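Local atomic coordinates of Cap5O (Staphylococcus aureus, PDB entry 3OJO), a protein that oxidises UDP-N-acetylmannosamine with the help of NAD in the biosynthesis of the Staphylococcus aureus capsular polysaccharide. Residues C103-M109 with S129-T135; P92-N96 with G266-L270; L157-E162 with R178-V183. One frame throughout, in Å; residues are numbered along the deposited sequence.

Contact 1 of 3, residues C103-M109 with S129-T135; sequences CDISLVM and STIAPKT. With NAD (nicotinamide-adenine-dinucleotide), chain J.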
loop_
_atom_site.group_PDB
_atom_site.type_symbol
_atom_site.label_atom_id
_atom_site.label_comp_id
_atom_site.label_asym_id
_atom_site.label_seq_id
_atom_site.Cartn_x
_atom_site.Cartn_y
_atom_site.Cartn_z
ATOM N N CYS B 103 6.888 -16.611 -9.778
ATOM C CA CYS B 103 8.054 -17.394 -9.391
ATOM C C CYS B 103 8.098 -18.632 -10.258
ATOM O O CYS B 103 7.062 -19.273 -10.485
ATOM C CB CYS B 103 7.990 -17.785 -7.918
ATOM S SG CYS B 103 7.873 -16.408 -6.743
ATOM N N ASP B 104 9.288 -18.982 -10.726
ATOM C CA ASP B 104 9.458 -20.199 -11.495
ATOM C C ASP B 104 9.825 -21.332 -10.516
ATOM O O ASP B 104 10.887 -21.274 -9.892
ATOM C CB ASP B 104 10.516 -19.994 -12.591
ATOM C CG ASP B 104 10.754 -21.183 -13.495
ATOM O OD1 ASP B 104 11.842 -21.247 -14.109
ATOM O OD2 ASP B 104 9.864 -22.061 -13.572
ATOM N N ILE B 105 8.923 -22.337 -10.351
ATOM C CA ILE B 105 9.121 -23.483 -9.447
ATOM C C ILE B 105 9.871 -24.662 -10.078
ATOM O O ILE B 105 9.996 -25.707 -9.441
ATOM C CB ILE B 105 7.816 -23.956 -8.776
ATOM C CG1 ILE B 105 6.797 -24.502 -9.805
ATOM C CG2 ILE B 105 7.269 -22.974 -7.725
ATOM C CD1 ILE B 105 5.872 -25.582 -9.312
ATOM N N SER B 106 10.331 -24.507 -11.331
ATOM C CA SER B 106 11.026 -25.548 -12.106
ATOM C C SER B 106 12.275 -26.121 -11.459
ATOM O O SER B 106 12.455 -27.330 -11.507
ATOM C CB SER B 106 11.344 -25.047 -13.508
ATOM O OG SER B 106 10.147 -24.661 -14.158
ATOM N N LEU B 107 13.136 -25.274 -10.847
ATOM C CA LEU B 107 14.363 -25.769 -10.205
ATOM C C LEU B 107 14.050 -26.508 -8.913
ATOM O O LEU B 107 14.753 -27.455 -8.561
ATOM C CB LEU B 107 15.441 -24.690 -10.012
ATOM C CG LEU B 107 15.726 -23.731 -11.193
ATOM C CD1 LEU B 107 16.912 -22.869 -10.896
ATOM C CD2 LEU B 107 16.036 -24.466 -12.455
ATOM N N VAL B 108 12.961 -26.100 -8.240
ATOM C CA VAL B 108 12.437 -26.729 -7.023
ATOM C C VAL B 108 11.877 -28.134 -7.358
ATOM O O VAL B 108 12.040 -29.064 -6.585
ATOM C CB VAL B 108 11.358 -25.836 -6.362
ATOM C CG1 VAL B 108 10.853 -26.457 -5.067
ATOM C CG2 VAL B 108 11.884 -24.437 -6.115
ATOM N N MET B 109 11.202 -28.263 -8.492
ATOM C CA MET B 109 10.632 -29.522 -8.934
ATOM C C MET B 109 11.728 -30.464 -9.455
ATOM O O MET B 109 11.719 -31.650 -9.126
ATOM C CB MET B 109 9.475 -29.295 -9.910
ATOM C CG MET B 109 8.272 -28.581 -9.276
ATOM S SD MET B 109 7.675 -29.333 -7.740
ATOM C CE MET B 109 7.425 -27.979 -6.828
ATOM N N SER B 129 13.129 -22.285 -0.497
ATOM C CA SER B 129 13.017 -21.452 -1.692
ATOM C C SER B 129 11.654 -20.763 -1.751
ATOM O O SER B 129 10.670 -21.276 -1.207
ATOM C CB SER B 129 13.167 -22.332 -2.936
ATOM O OG SER B 129 14.374 -23.071 -2.902
ATOM N N THR B 130 11.582 -19.637 -2.455
ATOM C CA THR B 130 10.326 -18.914 -2.612
ATOM C C THR B 130 9.411 -19.702 -3.500
ATOM O O THR B 130 9.812 -20.087 -4.599
ATOM C CB THR B 130 10.577 -17.492 -3.106
ATOM O OG1 THR B 130 11.365 -16.845 -2.103
ATOM C CG2 THR B 130 9.277 -16.717 -3.336
ATOM N N ILE B 131 8.199 -19.998 -3.019
ATOM C CA ILE B 131 7.248 -20.767 -3.813
ATOM C C ILE B 131 5.896 -20.100 -3.910
ATOM O O ILE B 131 5.457 -19.456 -2.948
ATOM C CB ILE B 131 7.179 -22.253 -3.388
ATOM C CG1 ILE B 131 6.710 -22.406 -1.937
ATOM C CG2 ILE B 131 8.501 -22.990 -3.692
ATOM C CD1 ILE B 131 6.673 -23.787 -1.445
ATOM N N ALA B 132 5.225 -20.275 -5.067
ATOM C CA ALA B 132 3.888 -19.731 -5.311
ATOM C C ALA B 132 2.900 -20.414 -4.381
ATOM O O ALA B 132 3.123 -21.571 -4.019
ATOM C CB ALA B 132 3.484 -19.938 -6.762
ATOM N N PRO B 133 1.816 -19.736 -3.943
ATOM C CA PRO B 133 0.866 -20.404 -3.038
ATOM C C PRO B 133 0.266 -21.644 -3.676
ATOM O O PRO B 133 0.045 -21.683 -4.891
ATOM C CB PRO B 133 -0.169 -19.320 -2.740
ATOM C CG PRO B 133 0.522 -18.047 -3.053
ATOM C CD PRO B 133 1.365 -18.363 -4.249
ATOM N N LYS B 134 0.102 -22.683 -2.851
ATOM C CA LYS B 134 -0.426 -24.003 -3.210
ATOM C C LYS B 134 0.563 -24.967 -3.877
ATOM O O LYS B 134 0.152 -26.021 -4.345
ATOM C CB LYS B 134 -1.825 -23.935 -3.862
ATOM C CG LYS B 134 -2.856 -23.360 -2.889
ATOM C CD LYS B 134 -4.203 -23.888 -3.130
ATOM C CE LYS B 134 -4.554 -25.247 -2.587
ATOM N NZ LYS B 134 -6.032 -25.379 -2.677
ATOM N N THR B 135 1.878 -24.639 -3.850
ATOM C CA THR B 135 2.961 -25.476 -4.387
ATOM C C THR B 135 3.118 -26.736 -3.537
ATOM O O THR B 135 3.241 -27.837 -4.076
ATOM C CB THR B 135 4.275 -24.682 -4.451
ATOM O OG1 THR B 135 4.126 -23.638 -5.407
ATOM C CG2 THR B 135 5.493 -25.544 -4.805
HETATM P PA NAD J . 21.736 -18.838 -5.448
HETATM O O1A NAD J . 21.696 -18.677 -6.917
HETATM O O2A NAD J . 22.806 -18.023 -4.835
HETATM O O5B NAD J . 21.971 -20.392 -5.109
HETATM C C5B NAD J . 21.283 -21.412 -5.783
HETATM C C4B NAD J . 22.223 -22.589 -5.901
HETATM O O4B NAD J . 21.472 -23.764 -6.127
HETATM C C3B NAD J . 23.231 -22.443 -7.049
HETATM O O3B NAD J . 24.529 -22.788 -6.579
HETATM C C2B NAD J . 22.775 -23.513 -8.032
HETATM O O2B NAD J . 23.826 -24.061 -8.802
HETATM C C1B NAD J . 22.128 -24.540 -7.120
HETATM N N9A NAD J . 21.154 -25.363 -7.853
HETATM C C8A NAD J . 20.280 -24.920 -8.822
HETATM N N7A NAD J . 19.470 -25.943 -9.176
HETATM C C5A NAD J . 19.827 -27.029 -8.447
HETATM C C6A NAD J . 19.342 -28.338 -8.429
HETATM N N6A NAD J . 18.333 -28.659 -9.246
HETATM N N1A NAD J . 19.911 -29.264 -7.559
HETATM C C2A NAD J . 20.941 -28.891 -6.709
HETATM N N3A NAD J . 21.419 -27.596 -6.735
HETATM C C4A NAD J . 20.871 -26.679 -7.590
HETATM O O3 NAD J . 20.269 -18.493 -4.854
HETATM P PN NAD J . 20.001 -18.071 -3.329
HETATM O O1N NAD J . 20.275 -16.617 -3.211
HETATM O O2N NAD J . 20.667 -19.037 -2.419
HETATM O O5D NAD J . 18.428 -18.228 -3.198
HETATM C C5D NAD J . 17.754 -19.350 -3.707
HETATM C C4D NAD J . 16.258 -19.062 -3.633
HETATM O O4D NAD J . 15.866 -18.839 -2.287
HETATM C C3D NAD J . 15.835 -17.769 -4.331
HETATM O O3D NAD J . 15.787 -17.803 -5.746
HETATM C C2D NAD J . 14.477 -17.575 -3.704
HETATM O O2D NAD J . 13.626 -18.599 -4.151
HETATM C C1D NAD J . 14.785 -17.918 -2.256
HETATM N N1N NAD J . 15.104 -16.647 -1.565
HETATM C C2N NAD J . 16.397 -16.202 -1.405
HETATM C C3N NAD J . 16.637 -14.972 -0.772
HETATM C C7N NAD J . 17.993 -14.666 -0.199
HETATM O O7N NAD J . 18.048 -14.122 1.105
HETATM N N7N NAD J . 19.095 -14.884 -0.930
HETATM C C4N NAD J . 15.557 -14.189 -0.340
HETATM C C5N NAD J . 14.249 -14.626 -0.538
HETATM C C6N NAD J . 14.046 -15.855 -1.170
#
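Ile105 and Thr135 run past each other in opposite directions, and the branch that does the touching is Ile105 CG2, 4.0 Å from Thr135 OG1. The same methyl also meets Ile131 CG2 (4.2 Å), so one short branch serves both the bend of segment 129-135 and its helical end. With CG1 between the backbone N and the carbonyl carbon (chi1 64°), CG2 lies beside the backbone N, on the side of the other segment. Thr135 divides its two branches between polar and apolar tasks. Its OG1 donates to Ala132 O over 2.7 Å, across the type II turn from Ala132 to Thr135, while CG2, anti to the backbone N, is met by Met109 CE at 3.7 Å. Met109 starts out beside the contact, and the bends at chi2 and chi3 swing its methyl in.

The two segments belong to the NAD-binding Rossmann domain: 103-109 enters helix 106-115. Segment 129-135 leads from strand 124-127 into helix 135-145. Asp104 caps helix 106-115, OD2 accepting from Ser106 OG on its syn side and, weakly, from Ser106 N.

Nearer the cofactor, Val108 CG2 faces Ser129 CB at 4.0 Å, whereas the Ser129 hydroxyl is engaged by Val91 O. At Thr130 the backbone takes over, its N donating to NAD O2D at 2.9 Å along a nearly straight line (163°). The Thr130 side chain spreads round this bond: OG1 lies against the nicotinamide ring at C6N, and CG2 points to Cys103 SG, 3.7 Å away. That sulfur is held in place by a disulfide to Cys269, and helix 208-238 covers the loop, Leu216 on Thr130 and Pro133, Met213 on Pro133.

Contact 2 of 3, residues P92-N96 with G266-L270; sequences PTPNN and GGHCL. With NAD (nicotinamide-adenine-dinucleotide), chain J.
A loop of the Rossmann domain that carries the nicotinamide ribose here meets the GGHC loop of the central domain, whose cysteine corresponds, as in related UDP-sugar dehydrogenases, to the probable catalytic one. Thr93 faces the cofactor. Its backbone N donates to NAD O3D (2.8 Å), and its OG1 shares a short hydrogen bond of 2.5 Å with NAD O2D, so that the two ribose hydroxyls are held by one residue. The chi1 of 60° sets OG1 between the backbone N and the carbonyl carbon, turning it to the sugar. Pro92 lies alongside the same ligand further back, its CD 3.5 Å from C8A of the adenine and its CG as close to C5B.

Towards segment 266-270 the touch is made by Asn95, whose amide turns its N and O end to 267-269, OD1 to the carbonyls of Gly267 and His268, ND2 to Cys269 CB at 3.2 Å. OD1 stands 3.0 Å from Gly267 O. Because the latter are two acceptors, the assignment of the amide's nitrogen and oxygen is doubtful. Gly267 adopts a positive phi of 46°, which favours glycine. Cys269 SG, also set between the backbone N and the carbonyl carbon, passes 4.2 Å from Thr93 OG1 on its way to the disulfide partner, Cys103, as suits the oxidised conformation of the enzyme. The His268 ring has Gly266 O over one face.

Helix 106-115 backs segment 92-96 through Leu107 and Val108, while helix 208-238 supports 266-270, Asn219 bonding to Cys269 O, and helix 286-312 packs on Leu270.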
loop_
_atom_site.group_PDB
_atom_site.type_symbol
_atom_site.label_atom_id
_atom_site.label_comp_id
_atom_site.label_asym_id
_atom_site.label_seq_id
_atom_site.Cartn_x
_atom_site.Cartn_y
_atom_site.Cartn_z
ATOM N N PRO B 92 17.347 -21.843 -6.629
ATOM C CA PRO B 92 16.702 -20.566 -6.968
ATOM C C PRO B 92 15.316 -20.707 -7.599
ATOM O O PRO B 92 14.949 -21.759 -8.130
ATOM C CB PRO B 92 17.697 -19.894 -7.930
ATOM C CG PRO B 92 18.785 -20.909 -8.177
ATOM C CD PRO B 92 18.350 -22.221 -7.641
ATOM N N THR B 93 14.532 -19.642 -7.502
ATOM C CA THR B 93 13.199 -19.569 -8.107
ATOM C C THR B 93 13.249 -18.385 -9.047
ATOM O O THR B 93 12.943 -17.267 -8.640
ATOM C CB THR B 93 12.072 -19.540 -7.082
ATOM O OG1 THR B 93 12.258 -18.403 -6.275
ATOM C CG2 THR B 93 12.048 -20.773 -6.233
ATOM N N PRO B 94 13.758 -18.603 -10.287
ATOM C CA PRO B 94 13.900 -17.482 -11.230
ATOM C C PRO B 94 12.577 -16.813 -11.599
ATOM O O PRO B 94 11.492 -17.335 -11.302
ATOM C CB PRO B 94 14.585 -18.130 -12.444
ATOM C CG PRO B 94 15.106 -19.444 -11.959
ATOM C CD PRO B 94 14.161 -19.880 -10.916
ATOM N N ASN B 95 12.655 -15.623 -12.182
ATOM C CA ASN B 95 11.413 -14.966 -12.558
ATOM C C ASN B 95 10.986 -15.385 -13.948
ATOM O O ASN B 95 11.813 -15.502 -14.860
ATOM C CB ASN B 95 11.462 -13.456 -12.353
ATOM C CG ASN B 95 10.724 -13.046 -11.101
ATOM O OD1 ASN B 95 11.310 -12.608 -10.100
ATOM N ND2 ASN B 95 9.416 -13.231 -11.118
ATOM N N ASN B 96 9.705 -15.719 -14.074
ATOM C CA ASN B 96 9.107 -16.160 -15.327
ATOM C C ASN B 96 8.987 -14.986 -16.305
ATOM O O ASN B 96 8.773 -13.841 -15.879
ATOM C CB ASN B 96 7.729 -16.774 -15.060
ATOM C CG ASN B 96 7.743 -18.198 -14.574
ATOM O OD1 ASN B 96 8.434 -19.068 -15.116
ATOM N ND2 ASN B 96 6.860 -18.489 -13.635
ATOM N N GLY B 266 13.287 -4.805 -8.894
ATOM C CA GLY B 266 13.996 -6.000 -9.330
ATOM C C GLY B 266 13.829 -7.191 -8.418
ATOM O O GLY B 266 12.861 -7.250 -7.661
ATOM N N GLY B 267 14.774 -8.132 -8.501
ATOM C CA GLY B 267 14.819 -9.377 -7.730
ATOM C C GLY B 267 13.527 -10.177 -7.629
ATOM O O GLY B 267 12.966 -10.608 -8.641
ATOM N N HIS B 268 13.077 -10.381 -6.377
ATOM C CA HIS B 268 11.879 -11.076 -5.864
ATOM C C HIS B 268 10.651 -11.238 -6.785
ATOM O O HIS B 268 10.397 -10.397 -7.652
ATOM C CB HIS B 268 11.432 -10.402 -4.550
ATOM C CG HIS B 268 11.269 -8.912 -4.654
ATOM N ND1 HIS B 268 12.328 -8.046 -4.401
ATOM C CD2 HIS B 268 10.181 -8.181 -4.989
ATOM C CE1 HIS B 268 11.848 -6.824 -4.590
ATOM N NE2 HIS B 268 10.563 -6.852 -4.943
ATOM N N CYS B 269 9.850 -12.293 -6.530
ATOM C CA CYS B 269 8.628 -12.598 -7.270
ATOM C C CYS B 269 7.371 -12.520 -6.393
ATOM O O CYS B 269 7.453 -12.687 -5.171
ATOM C CB CYS B 269 8.740 -13.914 -8.032
ATOM S SG CYS B 269 9.505 -15.276 -7.107
ATOM N N LEU B 270 6.216 -12.202 -7.017
ATOM C CA LEU B 270 4.958 -11.891 -6.329
ATOM C C LEU B 270 3.950 -13.013 -6.031
ATOM O O LEU B 270 4.150 -14.150 -6.465
ATOM C CB LEU B 270 4.266 -10.701 -7.010
ATOM C CG LEU B 270 5.096 -9.483 -7.318
ATOM C CD1 LEU B 270 4.228 -8.412 -7.915
ATOM C CD2 LEU B 270 5.824 -8.952 -6.081
HETATM P PA NAD J . 21.736 -18.838 -5.448
HETATM O O1A NAD J . 21.696 -18.677 -6.917
HETATM O O2A NAD J . 22.806 -18.023 -4.835
HETATM O O5B NAD J . 21.971 -20.392 -5.109
HETATM C C5B NAD J . 21.283 -21.412 -5.783
HETATM C C4B NAD J . 22.223 -22.589 -5.901
HETATM O O4B NAD J . 21.472 -23.764 -6.127
HETATM C C3B NAD J . 23.231 -22.443 -7.049
HETATM O O3B NAD J . 24.529 -22.788 -6.579
HETATM C C2B NAD J . 22.775 -23.513 -8.032
HETATM O O2B NAD J . 23.826 -24.061 -8.802
HETATM C C1B NAD J . 22.128 -24.540 -7.120
HETATM N N9A NAD J . 21.154 -25.363 -7.853
HETATM C C8A NAD J . 20.280 -24.920 -8.822
HETATM N N7A NAD J . 19.470 -25.943 -9.176
HETATM C C5A NAD J . 19.827 -27.029 -8.447
HETATM C C6A NAD J . 19.342 -28.338 -8.429
HETATM N N6A NAD J . 18.333 -28.659 -9.246
HETATM N N1A NAD J . 19.911 -29.264 -7.559
HETATM C C2A NAD J . 20.941 -28.891 -6.709
HETATM N N3A NAD J . 21.419 -27.596 -6.735
HETATM C C4A NAD J . 20.871 -26.679 -7.590
HETATM O O3 NAD J . 20.269 -18.493 -4.854
HETATM P PN NAD J . 20.001 -18.071 -3.329
HETATM O O1N NAD J . 20.275 -16.617 -3.211
HETATM O O2N NAD J . 20.667 -19.037 -2.419
HETATM O O5D NAD J . 18.428 -18.228 -3.198
HETATM C C5D NAD J . 17.754 -19.350 -3.707
HETATM C C4D NAD J . 16.258 -19.062 -3.633
HETATM O O4D NAD J . 15.866 -18.839 -2.287
HETATM C C3D NAD J . 15.835 -17.769 -4.331
HETATM O O3D NAD J . 15.787 -17.803 -5.746
HETATM C C2D NAD J . 14.477 -17.575 -3.704
HETATM O O2D NAD J . 13.626 -18.599 -4.151
HETATM C C1D NAD J . 14.785 -17.918 -2.256
HETATM N N1N NAD J . 15.104 -16.647 -1.565
HETATM C C2N NAD J . 16.397 -16.202 -1.405
HETATM C C3N NAD J . 16.637 -14.972 -0.772
HETATM C C7N NAD J . 17.993 -14.666 -0.199
HETATM O O7N NAD J . 18.048 -14.122 1.105
HETATM N N7N NAD J . 19.095 -14.884 -0.930
HETATM C C4N NAD J . 15.557 -14.189 -0.340
HETATM C C5N NAD J . 14.249 -14.626 -0.538
HETATM C C6N NAD J . 14.046 -15.855 -1.170
#

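Contact 3 of 3, residues L157-E162 with R178-V183; sequences LVHCPE and RIIGGV. With NAD (nicotinamide-adenine-dinucleotide), chain J.
Strands 157-159 and 178-182 run antiparallel, 144° apart in direction and 4.6 Å between axes, with His159 and Gly181 as a hydrogen-bonded pair and Val158 opposite Gly182 as a non-hydrogen-bonded one. The bond from His159 N to Gly181 O is short and almost straight (2.8 Å, 175°), Gly181 N returns one to His159 O, and a further backbone bond joins Val183 N to Leu157 O.

Leu157 and Val183 lie side by side and point the same way, CB against CG2 at 3.5 Å. On the face bearing Val158, its side chain crosses that of Ile180 at a slant, CG1 3.9 Å from CG2. His159 points to the other face, where its ND1 is taken by Val127 O.

The Arg178 chain runs past Cys160 SG, its CG 3.3 Å from the sulfur, and the bend at chi3 brings the guanidinium round so that the sulfur and Glu162 OE1 both lie at its edge. NH1 and NH2 converge end-on on OE1, at 2.8 Å and 3.0 Å; the two planes stand 84° apart, so NH1 arrives from above the carboxylate while NH2 uses the syn lone pair. Cys160 SG accepts from NH1, 3.4 Å away. Leu173 O also holds NH2.

Strand 156-159 is the last in the parallel 3-2-1-4-5-6 order of a classic Rossmann fold; 178-182 and then 203-207 extend the sheet in reversed direction, and Glu162 belongs to the NAD pocket.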
loop_
_atom_site.group_PDB
_atom_site.type_symbol
_atom_site.label_atom_id
_atom_site.label_comp_id
_atom_site.label_asym_id
_atom_site.label_seq_id
_atom_site.Cartn_x
_atom_site.Cartn_y
_atom_site.Cartn_z
ATOM N N LEU B 157 6.101 -32.684 5.031
ATOM C CA LEU B 157 6.269 -31.598 4.078
ATOM C C LEU B 157 6.143 -30.223 4.756
ATOM O O LEU B 157 5.060 -29.860 5.217
ATOM C CB LEU B 157 5.270 -31.729 2.920
ATOM C CG LEU B 157 5.376 -32.898 1.944
ATOM C CD1 LEU B 157 4.397 -32.705 0.787
ATOM C CD2 LEU B 157 6.788 -33.052 1.394
ATOM N N VAL B 158 7.267 -29.483 4.834
ATOM C CA VAL B 158 7.371 -28.149 5.442
ATOM C C VAL B 158 7.841 -27.100 4.413
ATOM O O VAL B 158 8.800 -27.344 3.682
ATOM C CB VAL B 158 8.356 -28.138 6.651
ATOM C CG1 VAL B 158 8.427 -26.756 7.320
ATOM C CG2 VAL B 158 8.036 -29.223 7.670
ATOM N N HIS B 159 7.187 -25.926 4.391
ATOM C CA HIS B 159 7.651 -24.759 3.671
ATOM C C HIS B 159 8.091 -23.812 4.755
ATOM O O HIS B 159 7.276 -23.394 5.574
ATOM C CB HIS B 159 6.589 -24.075 2.798
ATOM C CG HIS B 159 7.092 -22.804 2.138
ATOM N ND1 HIS B 159 8.278 -22.778 1.413
ATOM C CD2 HIS B 159 6.548 -21.562 2.112
ATOM C CE1 HIS B 159 8.424 -21.530 1.007
ATOM N NE2 HIS B 159 7.403 -20.766 1.390
ATOM N N CYS B 160 9.387 -23.539 4.822
ATOM C CA CYS B 160 9.916 -22.547 5.730
ATOM C C CYS B 160 10.684 -21.532 4.874
ATOM O O CYS B 160 11.791 -21.815 4.423
ATOM C CB CYS B 160 10.785 -23.142 6.828
ATOM S SG CYS B 160 11.627 -21.879 7.816
ATOM N N PRO B 161 10.076 -20.375 4.575
ATOM C CA PRO B 161 10.747 -19.389 3.724
ATOM C C PRO B 161 12.015 -18.816 4.336
ATOM O O PRO B 161 12.033 -18.294 5.451
ATOM C CB PRO B 161 9.680 -18.315 3.470
ATOM C CG PRO B 161 8.430 -18.845 4.004
ATOM C CD PRO B 161 8.754 -19.895 5.011
ATOM N N GLU B 162 13.089 -18.967 3.587
ATOM C CA GLU B 162 14.389 -18.512 4.021
ATOM C C GLU B 162 14.775 -17.182 3.389
ATOM O O GLU B 162 14.693 -17.006 2.168
ATOM C CB GLU B 162 15.450 -19.609 3.826
ATOM C CG GLU B 162 16.695 -19.430 4.666
ATOM C CD GLU B 162 16.489 -19.496 6.158
ATOM O OE1 GLU B 162 16.846 -20.537 6.755
ATOM O OE2 GLU B 162 16.060 -18.474 6.742
ATOM N N ARG B 178 10.842 -17.418 12.619
ATOM C CA ARG B 178 10.729 -18.316 11.504
ATOM C C ARG B 178 9.312 -18.804 11.320
ATOM O O ARG B 178 8.658 -19.172 12.295
ATOM C CB ARG B 178 11.659 -19.489 11.811
ATOM C CG ARG B 178 12.218 -20.161 10.596
ATOM C CD ARG B 178 13.326 -21.117 10.966
ATOM N NE ARG B 178 14.640 -20.484 10.849
ATOM C CZ ARG B 178 15.323 -20.395 9.716
ATOM N NH1 ARG B 178 14.811 -20.867 8.585
ATOM N NH2 ARG B 178 16.520 -19.822 9.701
ATOM N N ILE B 179 8.853 -18.849 10.067
ATOM C CA ILE B 179 7.547 -19.373 9.724
ATOM C C ILE B 179 7.713 -20.861 9.350
ATOM O O ILE B 179 8.500 -21.188 8.459
ATOM C CB ILE B 179 6.871 -18.534 8.604
ATOM C CG1 ILE B 179 6.571 -17.097 9.089
ATOM C CG2 ILE B 179 5.614 -19.228 8.069
ATOM C CD1 ILE B 179 6.162 -16.166 8.045
ATOM N N ILE B 180 6.981 -21.756 10.062
ATOM C CA ILE B 180 6.990 -23.195 9.810
ATOM C C ILE B 180 5.617 -23.506 9.237
ATOM O O ILE B 180 4.639 -23.542 9.991
ATOM C CB ILE B 180 7.296 -24.046 11.099
ATOM C CG1 ILE B 180 8.529 -23.536 11.931
ATOM C CG2 ILE B 180 7.329 -25.567 10.814
ATOM C CD1 ILE B 180 9.898 -23.672 11.323
ATOM N N GLY B 181 5.553 -23.681 7.913
ATOM C CA GLY B 181 4.330 -23.996 7.192
ATOM C C GLY B 181 4.244 -25.463 6.826
ATOM O O GLY B 181 4.769 -25.873 5.788
ATOM N N GLY B 182 3.583 -26.253 7.679
ATOM C CA GLY B 182 3.393 -27.681 7.450
ATOM C C GLY B 182 2.137 -27.985 6.653
ATOM O O GLY B 182 1.151 -27.245 6.731
ATOM N N VAL B 183 2.166 -29.083 5.873
ATOM C CA VAL B 183 1.008 -29.511 5.077
ATOM C C VAL B 183 -0.048 -30.068 6.041
ATOM O O VAL B 183 -1.249 -29.875 5.822
ATOM C CB VAL B 183 1.403 -30.506 3.952
ATOM C CG1 VAL B 183 0.180 -31.029 3.197
ATOM C CG2 VAL B 183 2.366 -29.856 2.985
HETATM P PA NAD J . 21.736 -18.838 -5.448
HETATM O O1A NAD J . 21.696 -18.677 -6.917
HETATM O O2A NAD J . 22.806 -18.023 -4.835
HETATM O O5B NAD J . 21.971 -20.392 -5.109
HETATM C C5B NAD J . 21.283 -21.412 -5.783
HETATM C C4B NAD J . 22.223 -22.589 -5.901
HETATM O O4B NAD J . 21.472 -23.764 -6.127
HETATM C C3B NAD J . 23.231 -22.443 -7.049
HETATM O O3B NAD J . 24.529 -22.788 -6.579
HETATM C C2B NAD J . 22.775 -23.513 -8.032
HETATM O O2B NAD J . 23.826 -24.061 -8.802
HETATM C C1B NAD J . 22.128 -24.540 -7.120
HETATM N N9A NAD J . 21.154 -25.363 -7.853
HETATM C C8A NAD J . 20.280 -24.920 -8.822
HETATM N N7A NAD J . 19.470 -25.943 -9.176
HETATM C C5A NAD J . 19.827 -27.029 -8.447
HETATM C C6A NAD J . 19.342 -28.338 -8.429
HETATM N N6A NAD J . 18.333 -28.659 -9.246
HETATM N N1A NAD J . 19.911 -29.264 -7.559
HETATM C C2A NAD J . 20.941 -28.891 -6.709
HETATM N N3A NAD J . 21.419 -27.596 -6.735
HETATM C C4A NAD J . 20.871 -26.679 -7.590
HETATM O O3 NAD J . 20.269 -18.493 -4.854
HETATM P PN NAD J . 20.001 -18.071 -3.329
HETATM O O1N NAD J . 20.275 -16.617 -3.211
HETATM O O2N NAD J . 20.667 -19.037 -2.419
HETATM O O5D NAD J . 18.428 -18.228 -3.198
HETATM C C5D NAD J . 17.754 -19.350 -3.707
HETATM C C4D NAD J . 16.258 -19.062 -3.633
HETATM O O4D NAD J . 15.866 -18.839 -2.287
HETATM C C3D NAD J . 15.835 -17.769 -4.331
HETATM O O3D NAD J . 15.787 -17.803 -5.746
HETATM C C2D NAD J . 14.477 -17.575 -3.704
HETATM O O2D NAD J . 13.626 -18.599 -4.151
HETATM C C1D NAD J . 14.785 -17.918 -2.256
HETATM N N1N NAD J . 15.104 -16.647 -1.565
HETATM C C2N NAD J . 16.397 -16.202 -1.405
HETATM C C3N NAD J . 16.637 -14.972 -0.772
HETATM C C7N NAD J . 17.993 -14.666 -0.199
HETATM O O7N NAD J . 18.048 -14.122 1.105
HETATM N N7N NAD J . 19.095 -14.884 -0.930
HETATM C C4N NAD J . 15.557 -14.189 -0.340
HETATM C C5N NAD J . 14.249 -14.626 -0.538
HETATM C C6N NAD J . 14.046 -15.855 -1.170
#

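In the fold
All three contacts touch NAD, with Thr93, Thr130 and Glu162 at its nicotinamide side. Contacts 1 and 2 are welded together by the disulfide from Cys103 SG to Cys269 SG (2.0 Å), with centres about 10 Å apart, and each sends a partner to NAD O2D: the backbone of Thr130 and the hydroxyl of Thr93. Contact 3 lies about 13 Å, centre to centre, from contact 1, which it meets where His159 packs against Ser129 and Ile131; Glu162 O comes 3.6 Å from NAD C6N. Contacts 2 and 3 do not touch: their centres lie about 19 Å apart and their nearest atoms about 8 Å. Contacts 1 and 3 are both nested in the long loop that contact 2 closes.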